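Local coordinates for protein phosphoribosylaminoimidazole carboxylase, ATPase subunit (Thermotoga maritima, PDB 3AX6) that probably catalyses the ATP-dependent carboxylation of 5-aminoimidazole ribonucleotide with bicarbonate, a step of de novo purine biosynthesis, at residues A[2-7]-A[23-28]; A[32-37]-A[45-50]; A[54-59]-A[76-81]. All coordinates share one frame; numbering follows the deposited sequence.

Overall arrangement
All three contacts belong to the N-terminal preATP-grasp domain, a Rossmann-like parallel sheet flanked by helices, and follow one another along the chain without interleaving. Contact 1 pairs strands 3-7 and 26-31 in the sheet. Contact 2, its centre about 15 Å from that of contact 1, sits where strand 26-31 runs out into a loop beside edge strand 44-47. Contact 3, whose centre is about 17 Å from that of contact 1 and about 16 Å from that of contact 2, joins helices 53-61 and 75-83. Leu59 of contact 3 packs on Ile7 and Ile28 of contact 1, while Arg55 lies against Ala48 of contact 2, so pairing, edge and helical cover form one continuous body away from the ADP pocket.

Contact 1: residues A[2-7]-A[23-28]; sequences KKIGII and MGFYVI
In Tyr26 a first torsion of -172° swings CG away from the backbone N, while Lys3, extended as far as CE, bends at its last torsion (-65°) and lays NZ over the face of the Tyr26 ring. NZ stands 3.5 Å from the ring centroid, a cation-pi contact between side chains running alongside each other. These residues pair in the opening beta-alpha-beta unit of a Rossmann-like domain, whose helix 11-22 covers Ile6 and Val27 on the other face of the sheet. The parallel strands are laced by alternating bonds: Tyr26 N to Lys2 O, Ile4 N to Tyr26 O at 2.7 Å, Ile28 N to Ile4 O, and Ile6 N to Ile28 O. Tyrosine suits its partly exposed place, for the ring offers its pi face to the ammonium group while OH bonds to Glu44; an alanine here would probably leave the Lys3 ammonium without its cation-pi partner and Glu44 without its hydroxyl mate. Branched aliphatics suit the buried ground under helix 11-22, where Ile6 CD1 meets Val27 CG2 at 3.7 Å. Gly24, with positive phi, closes helix 11-22 in a Schellman motif and turns the chain into Phe25. There Lys2 O lies near the ring plane, at the edge, and Ile4 CD1 makes an off-centre CH-pi contact 4.2 Å from the Phe25 ring centroid.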
loop_
_atom_site.group_PDB
_atom_site.type_symbol
_atom_site.label_atom_id
_atom_site.label_comp_id
_atom_site.label_asym_id
_atom_site.label_seq_id
_atom_site.Cartn_x
_atom_site.Cartn_y
_atom_site.Cartn_z
ATOM N N LYS A 2 1.316 13.245 16.740
ATOM C CA LYS A 2 2.702 13.678 16.552
ATOM C C LYS A 2 2.939 14.098 15.109
ATOM O O LYS A 2 2.267 13.622 14.197
ATOM C CB LYS A 2 3.677 12.557 16.927
ATOM C CG LYS A 2 3.658 12.188 18.401
ATOM C CD LYS A 2 4.689 11.110 18.719
ATOM C CE LYS A 2 4.687 10.749 20.203
ATOM N NZ LYS A 2 5.731 9.734 20.545
ATOM N N LYS A 3 3.901 14.995 14.912
ATOM C CA LYS A 3 4.221 15.497 13.583
ATOM C C LYS A 3 5.578 15.020 13.086
ATOM O O LYS A 3 6.559 15.023 13.824
ATOM C CB LYS A 3 4.196 17.026 13.584
ATOM C CG LYS A 3 2.860 17.639 14.002
ATOM C CD LYS A 3 2.925 19.166 14.024
ATOM C CE LYS A 3 1.610 19.785 14.493
ATOM N NZ LYS A 3 0.492 19.508 13.553
ATOM N N ILE A 4 5.620 14.604 11.827
ATOM C CA ILE A 4 6.857 14.150 11.204
ATOM C C ILE A 4 7.189 15.089 10.049
ATOM O O ILE A 4 6.358 15.322 9.164
ATOM C CB ILE A 4 6.726 12.712 10.646
ATOM C CG1 ILE A 4 6.538 11.716 11.796
ATOM C CG2 ILE A 4 7.963 12.354 9.832
ATOM C CD1 ILE A 4 6.297 10.295 11.345
ATOM N N GLY A 5 8.396 15.640 10.071
ATOM C CA GLY A 5 8.819 16.532 9.012
ATOM C C GLY A 5 9.673 15.748 8.034
ATOM O O GLY A 5 10.537 14.963 8.446
ATOM N N ILE A 6 9.432 15.946 6.741
ATOM C CA ILE A 6 10.187 15.236 5.717
ATOM C C ILE A 6 10.811 16.191 4.706
ATOM O O ILE A 6 10.108 16.936 4.030
ATOM C CB ILE A 6 9.292 14.236 4.942
ATOM C CG1 ILE A 6 8.615 13.270 5.912
ATOM C CG2 ILE A 6 10.134 13.450 3.943
ATOM C CD1 ILE A 6 7.709 12.266 5.230
ATOM N N ILE A 7 12.136 16.166 4.611
ATOM C CA ILE A 7 12.859 17.009 3.663
ATOM C C ILE A 7 13.021 16.197 2.380
ATOM O O ILE A 7 13.742 15.201 2.358
ATOM C CB ILE A 7 14.257 17.395 4.205
ATOM C CG1 ILE A 7 14.102 18.172 5.517
ATOM C CG2 ILE A 7 15.014 18.226 3.166
ATOM C CD1 ILE A 7 15.400 18.391 6.285
HETATM N N MSE A 23 -0.103 5.515 9.708
HETATM C CA MSE A 23 0.134 5.128 11.092
HETATM C C MSE A 23 -0.436 6.170 12.048
HETATM O O MSE A 23 -0.254 6.079 13.259
HETATM C CB MSE A 23 1.635 4.930 11.330
HETATM C CG MSE A 23 1.971 3.985 12.482
HETATM SE SE MSE A 23 3.854 3.460 12.531
HETATM C CE MSE A 23 3.977 2.762 10.723
ATOM N N GLY A 24 -1.133 7.153 11.483
ATOM C CA GLY A 24 -1.748 8.197 12.289
ATOM C C GLY A 24 -0.898 9.422 12.581
ATOM O O GLY A 24 -1.176 10.165 13.519
ATOM N N PHE A 25 0.136 9.657 11.788
ATOM C CA PHE A 25 0.979 10.808 12.026
ATOM C C PHE A 25 0.637 11.988 11.130
ATOM O O PHE A 25 0.040 11.833 10.066
ATOM C CB PHE A 25 2.446 10.421 11.838
ATOM C CG PHE A 25 2.940 9.435 12.848
ATOM C CD1 PHE A 25 3.034 9.787 14.190
ATOM C CD2 PHE A 25 3.302 8.149 12.467
ATOM C CE1 PHE A 25 3.483 8.869 15.138
ATOM C CE2 PHE A 25 3.750 7.228 13.404
ATOM C CZ PHE A 25 3.840 7.589 14.744
ATOM N N TYR A 26 1.018 13.175 11.581
ATOM C CA TYR A 26 0.783 14.395 10.830
ATOM C C TYR A 26 2.096 14.645 10.099
ATOM O O TYR A 26 3.156 14.598 10.718
ATOM C CB TYR A 26 0.500 15.549 11.791
ATOM C CG TYR A 26 0.059 16.827 11.123
ATOM C CD1 TYR A 26 -1.283 17.053 10.833
ATOM C CD2 TYR A 26 0.978 17.824 10.804
ATOM C CE1 TYR A 26 -1.706 18.242 10.250
ATOM C CE2 TYR A 26 0.565 19.022 10.215
ATOM C CZ TYR A 26 -0.779 19.221 9.946
ATOM O OH TYR A 26 -1.209 20.402 9.397
ATOM N N VAL A 27 2.042 14.901 8.794
ATOM C CA VAL A 27 3.272 15.135 8.044
ATOM C C VAL A 27 3.377 16.467 7.328
ATOM O O VAL A 27 2.458 16.904 6.634
ATOM C CB VAL A 27 3.522 14.037 6.996
ATOM C CG1 VAL A 27 2.334 13.931 6.063
ATOM C CG2 VAL A 27 4.778 14.363 6.194
ATOM N N ILE A 28 4.524 17.101 7.507
ATOM C CA ILE A 28 4.819 18.370 6.876
ATOM C C ILE A 28 6.042 18.115 5.985
ATOM O O ILE A 28 7.092 17.674 6.466
ATOM C CB ILE A 28 5.075 19.477 7.956
ATOM C CG1 ILE A 28 6.079 20.514 7.450
ATOM C CG2 ILE A 28 5.537 18.849 9.257
ATOM C CD1 ILE A 28 5.565 21.369 6.318
#

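Contact 2: residues A[32-37]-A[45-50]; sequences PTPRSP and QIVAGF
Gln45 reaches from the edge strand to the loop that carries Thr33 and Ser36. From CB its chain runs almost straight through CG, both torsions near 180°, carrying the amide across to the loop. CD comes 3.4 Å from Ser36 OG. Beyond it OE1 accepts and NE2 donates, a pairing that glutamine can offer and glutamate cannot. OE1 takes Ser36 N at 3.2 Å, in the carbonyl plane and on a lone pair, and Ser36 OG at 2.9 Å from well above that plane. NE2 gives a nearly straight bond (167°) to Thr33 O at 2.9 Å; Thr33 O lies in the plane of the Gln45 amide, whereas NE2 stands above the plane of the Thr33 carbonyl. Three bonds thus fix the rotation of the amide, with a weak fourth from NE2 to Asp31 O. Farther along, proline suits position 32: Pro32 N, lacking a hydrogen, faces Ala48 O without a bond, and the ring crosses Phe50 at about a right angle, its CD making a CH-pi contact over the face, 3.3 Å from Phe50 CZ. Pro34 CG rests on Val47 CG1 at 3.8 Å. Ser36, small enough to tuck its hydroxyl back toward the chain, also receives Gly39 N on OG: it is the N-cap of helix 37-41, in the connection between neighbouring parallel strands of a Rossmann-like sheet.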
loop_
_atom_site.group_PDB
_atom_site.type_symbol
_atom_site.label_atom_id
_atom_site.label_comp_id
_atom_site.label_asym_id
_atom_site.label_seq_id
_atom_site.Cartn_x
_atom_site.Cartn_y
_atom_site.Cartn_z
ATOM N N PRO A 32 11.517 22.266 -2.704
ATOM C CA PRO A 32 11.558 23.501 -3.498
ATOM C C PRO A 32 10.561 23.598 -4.648
ATOM O O PRO A 32 10.449 24.638 -5.296
ATOM C CB PRO A 32 13.006 23.557 -3.973
ATOM C CG PRO A 32 13.353 22.131 -4.121
ATOM C CD PRO A 32 12.765 21.503 -2.875
ATOM N N THR A 33 9.831 22.518 -4.892
ATOM C CA THR A 33 8.839 22.499 -5.958
ATOM C C THR A 33 7.413 22.510 -5.405
ATOM O O THR A 33 7.004 21.595 -4.690
ATOM C CB THR A 33 9.006 21.253 -6.842
ATOM O OG1 THR A 33 10.325 21.238 -7.400
ATOM C CG2 THR A 33 7.967 21.249 -7.964
ATOM N N PRO A 34 6.639 23.556 -5.726
ATOM C CA PRO A 34 5.257 23.647 -5.247
ATOM C C PRO A 34 4.468 22.421 -5.689
ATOM O O PRO A 34 4.683 21.900 -6.782
ATOM C CB PRO A 34 4.750 24.926 -5.904
ATOM C CG PRO A 34 5.985 25.764 -5.978
ATOM C CD PRO A 34 7.015 24.775 -6.461
ATOM N N ARG A 35 3.554 21.965 -4.843
ATOM C CA ARG A 35 2.750 20.794 -5.168
ATOM C C ARG A 35 3.642 19.639 -5.614
ATOM O O ARG A 35 3.452 19.057 -6.685
ATOM C CB ARG A 35 1.731 21.132 -6.262
ATOM C CG ARG A 35 0.619 22.061 -5.797
ATOM C CD ARG A 35 -0.283 22.509 -6.946
ATOM N NE ARG A 35 -0.949 21.396 -7.623
ATOM C CZ ARG A 35 -1.756 20.521 -7.026
ATOM N NH1 ARG A 35 -2.009 20.613 -5.725
ATOM N NH2 ARG A 35 -2.319 19.549 -7.736
ATOM N N SER A 36 4.632 19.324 -4.787
ATOM C CA SER A 36 5.541 18.225 -5.071
ATOM C C SER A 36 4.757 16.937 -4.869
ATOM O O SER A 36 3.699 16.941 -4.247
ATOM C CB SER A 36 6.736 18.262 -4.117
ATOM O OG SER A 36 6.311 18.233 -2.764
ATOM N N PRO A 37 5.260 15.817 -5.400
ATOM C CA PRO A 37 4.575 14.531 -5.255
ATOM C C PRO A 37 4.213 14.214 -3.798
ATOM O O PRO A 37 3.113 13.746 -3.509
ATOM C CB PRO A 37 5.586 13.545 -5.832
ATOM C CG PRO A 37 6.247 14.358 -6.911
ATOM C CD PRO A 37 6.474 15.679 -6.228
ATOM N N GLN A 45 3.063 21.654 3.183
ATOM C CA GLN A 45 4.331 21.678 2.477
ATOM C C GLN A 45 4.934 23.050 2.659
ATOM O O GLN A 45 4.225 24.051 2.666
ATOM C CB GLN A 45 4.187 21.422 0.976
ATOM C CG GLN A 45 5.564 21.238 0.328
ATOM C CD GLN A 45 5.550 21.163 -1.191
ATOM O OE1 GLN A 45 4.755 20.443 -1.791
ATOM N NE2 GLN A 45 6.464 21.892 -1.817
ATOM N N ILE A 46 6.246 23.085 2.834
ATOM C CA ILE A 46 6.972 24.335 2.970
ATOM C C ILE A 46 7.747 24.424 1.663
ATOM O O ILE A 46 8.599 23.582 1.385
ATOM C CB ILE A 46 7.975 24.295 4.147
ATOM C CG1 ILE A 46 7.229 24.123 5.469
ATOM C CG2 ILE A 46 8.792 25.580 4.180
ATOM C CD1 ILE A 46 8.147 23.970 6.677
ATOM N N VAL A 47 7.423 25.420 0.846
ATOM C CA VAL A 47 8.097 25.594 -0.430
ATOM C C VAL A 47 9.455 26.220 -0.161
ATOM O O VAL A 47 9.545 27.410 0.128
ATOM C CB VAL A 47 7.290 26.511 -1.361
ATOM C CG1 VAL A 47 7.849 26.427 -2.782
ATOM C CG2 VAL A 47 5.818 26.119 -1.319
ATOM N N ALA A 48 10.508 25.410 -0.250
ATOM C CA ALA A 48 11.855 25.897 0.016
ATOM C C ALA A 48 12.929 24.896 -0.370
ATOM O O ALA A 48 12.703 23.688 -0.358
ATOM C CB ALA A 48 11.992 26.252 1.490
ATOM N N GLY A 49 14.106 25.423 -0.694
ATOM C CA GLY A 49 15.229 24.594 -1.083
ATOM C C GLY A 49 15.883 23.838 0.057
ATOM O O GLY A 49 15.740 24.187 1.228
ATOM N N PHE A 50 16.620 22.797 -0.309
ATOM C CA PHE A 50 17.302 21.936 0.643
ATOM C C PHE A 50 18.507 22.585 1.302
ATOM O O PHE A 50 19.238 21.940 2.050
ATOM C CB PHE A 50 17.711 20.643 -0.063
ATOM C CG PHE A 50 16.568 19.954 -0.761
ATOM C CD1 PHE A 50 16.669 19.590 -2.098
ATOM C CD2 PHE A 50 15.378 19.692 -0.084
ATOM C CE1 PHE A 50 15.601 18.975 -2.747
ATOM C CE2 PHE A 50 14.305 19.077 -0.723
ATOM C CZ PHE A 50 14.416 18.719 -2.053
#

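Contact 3: residues A[54-59]-A[76-81]; sequences ERIEDL and QTLKKL
Helices 53-61 and 75-83 run in roughly the same direction, the axes of segments 54-59 and 76-81 crossing at -39° and passing 10.0 Å apart. Both belong to the helical cover of the Rossmann-like domain, each a connection in its parallel sheet. Ile56 fills the interface. A first torsion of 79° sets its CG1 between the backbone N and the carbonyl carbon, and a second of 87° carries CD1 on to the neighbouring helix. There Ile56 CD1 meets Thr77 CG2 tip to tip at 3.5 Å and also touches Leu78 CD2. Leu81 CD1 lies 3.4 Å from the same Ile56 CD1. The fit to Thr77 and Leu81 is tighter than ordinary carbon packing. Apolar groups suit this buried seam, and Leu30 of strand 26-31 lies against Ile56 from the sheet. Toward solvent, polar residues take over: Lys80 NZ makes a salt bridge and weak hydrogen bond to Glu57 OE2 at 3.4 Å. Glutamate serves twice here, because the aliphatic part of its side chain also shields Leu81, with Glu57 CG standing 3.9 Å from Leu81 CD2.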
loop_
_atom_site.group_PDB
_atom_site.type_symbol
_atom_site.label_atom_id
_atom_site.label_comp_id
_atom_site.label_asym_id
_atom_site.label_seq_id
_atom_site.Cartn_x
_atom_site.Cartn_y
_atom_site.Cartn_z
ATOM N N GLU A 54 17.192 28.768 7.320
ATOM C CA GLU A 54 16.055 29.171 8.131
ATOM C C GLU A 54 14.749 28.426 7.852
ATOM O O GLU A 54 13.884 28.352 8.723
ATOM C CB GLU A 54 15.844 30.680 7.994
ATOM C CG GLU A 54 17.104 31.471 8.301
ATOM C CD GLU A 54 16.901 32.971 8.216
ATOM O OE1 GLU A 54 16.385 33.451 7.179
ATOM O OE2 GLU A 54 17.270 33.668 9.188
ATOM N N ARG A 55 14.597 27.865 6.659
ATOM C CA ARG A 55 13.360 27.153 6.347
ATOM C C ARG A 55 13.344 25.716 6.878
ATOM O O ARG A 55 12.320 25.254 7.378
ATOM C CB ARG A 55 13.108 27.152 4.838
ATOM C CG ARG A 55 11.689 27.548 4.443
ATOM C CD ARG A 55 11.460 29.046 4.576
ATOM N NE ARG A 55 11.536 29.495 5.961
ATOM C CZ ARG A 55 11.663 30.767 6.327
ATOM N NH1 ARG A 55 11.731 31.722 5.408
ATOM N NH2 ARG A 55 11.727 31.088 7.613
ATOM N N ILE A 56 14.467 25.008 6.773
ATOM C CA ILE A 56 14.518 23.635 7.269
ATOM C C ILE A 56 14.461 23.724 8.793
ATOM O O ILE A 56 14.049 22.787 9.479
ATOM C CB ILE A 56 15.821 22.885 6.816
ATOM C CG1 ILE A 56 17.008 23.286 7.683
ATOM C CG2 ILE A 56 16.137 23.193 5.361
ATOM C CD1 ILE A 56 17.135 22.458 8.938
ATOM N N GLU A 57 14.872 24.878 9.307
ATOM C CA GLU A 57 14.871 25.138 10.737
ATOM C C GLU A 57 13.423 25.205 11.212
ATOM O O GLU A 57 13.087 24.672 12.272
ATOM C CB GLU A 57 15.602 26.451 11.015
ATOM C CG GLU A 57 15.978 26.683 12.458
ATOM C CD GLU A 57 17.306 27.406 12.580
ATOM O OE1 GLU A 57 17.487 28.437 11.890
ATOM O OE2 GLU A 57 18.169 26.943 13.364
ATOM N N ASP A 58 12.568 25.852 10.426
ATOM C CA ASP A 58 11.154 25.933 10.778
ATOM C C ASP A 58 10.571 24.528 10.760
ATOM O O ASP A 58 9.772 24.172 11.623
ATOM C CB ASP A 58 10.367 26.784 9.778
ATOM C CG ASP A 58 10.795 28.230 9.774
ATOM O OD1 ASP A 58 10.859 28.844 10.860
ATOM O OD2 ASP A 58 11.059 28.754 8.676
ATOM N N LEU A 59 10.977 23.739 9.766
ATOM C CA LEU A 59 10.496 22.371 9.619
ATOM C C LEU A 59 10.841 21.495 10.816
ATOM O O LEU A 59 9.978 20.800 11.343
ATOM C CB LEU A 59 11.075 21.717 8.367
ATOM C CG LEU A 59 10.642 20.251 8.238
ATOM C CD1 LEU A 59 9.207 20.217 7.778
ATOM C CD2 LEU A 59 11.516 19.492 7.261
ATOM N N GLN A 76 24.761 20.556 7.707
ATOM C CA GLN A 76 25.338 21.322 8.808
ATOM C C GLN A 76 24.298 22.016 9.685
ATOM O O GLN A 76 24.448 22.058 10.909
ATOM C CB GLN A 76 26.354 22.340 8.281
ATOM C CG GLN A 76 27.628 21.712 7.695
ATOM C CD GLN A 76 28.396 20.846 8.692
ATOM O OE1 GLN A 76 28.819 21.314 9.754
ATOM N NE2 GLN A 76 28.586 19.578 8.345
ATOM N N THR A 77 23.245 22.560 9.082
ATOM C CA THR A 77 22.220 23.213 9.885
ATOM C C THR A 77 21.494 22.136 10.690
ATOM O O THR A 77 21.076 22.371 11.824
ATOM C CB THR A 77 21.198 23.993 9.017
ATOM O OG1 THR A 77 20.241 24.636 9.867
ATOM C CG2 THR A 77 20.450 23.060 8.100
ATOM N N LEU A 78 21.357 20.946 10.108
ATOM C CA LEU A 78 20.684 19.860 10.807
ATOM C C LEU A 78 21.502 19.419 12.005
ATOM O O LEU A 78 20.950 19.097 13.055
ATOM C CB LEU A 78 20.444 18.677 9.870
ATOM C CG LEU A 78 19.301 18.896 8.877
ATOM C CD1 LEU A 78 19.264 17.765 7.861
ATOM C CD2 LEU A 78 17.978 18.999 9.638
ATOM N N LYS A 79 22.822 19.405 11.844
ATOM C CA LYS A 79 23.713 19.017 12.929
ATOM C C LYS A 79 23.522 20.006 14.071
ATOM O O LYS A 79 23.516 19.637 15.242
ATOM C CB LYS A 79 25.170 19.039 12.465
ATOM C CG LYS A 79 26.146 18.564 13.533
ATOM C CD LYS A 79 27.613 18.737 13.117
ATOM C CE LYS A 79 28.018 17.803 11.980
ATOM N NZ LYS A 79 27.331 18.125 10.698
ATOM N N LYS A 80 23.368 21.274 13.717
ATOM C CA LYS A 80 23.161 22.318 14.708
ATOM C C LYS A 80 21.907 21.997 15.527
ATOM O O LYS A 80 21.955 21.901 16.755
ATOM C CB LYS A 80 23.018 23.670 13.995
ATOM C CG LYS A 80 22.624 24.838 14.888
ATOM C CD LYS A 80 22.775 26.169 14.152
ATOM C CE LYS A 80 22.351 27.355 15.019
ATOM N NZ LYS A 80 20.887 27.354 15.309
ATOM N N LEU A 81 20.794 21.814 14.826
ATOM C CA LEU A 81 19.517 21.505 15.456
ATOM C C LEU A 81 19.573 20.200 16.232
ATOM O O LEU A 81 18.977 20.076 17.304
ATOM C CB LEU A 81 18.432 21.424 14.392
ATOM C CG LEU A 81 18.221 22.758 13.681
ATOM C CD1 LEU A 81 17.647 22.506 12.303
ATOM C CD2 LEU A 81 17.316 23.664 14.529
#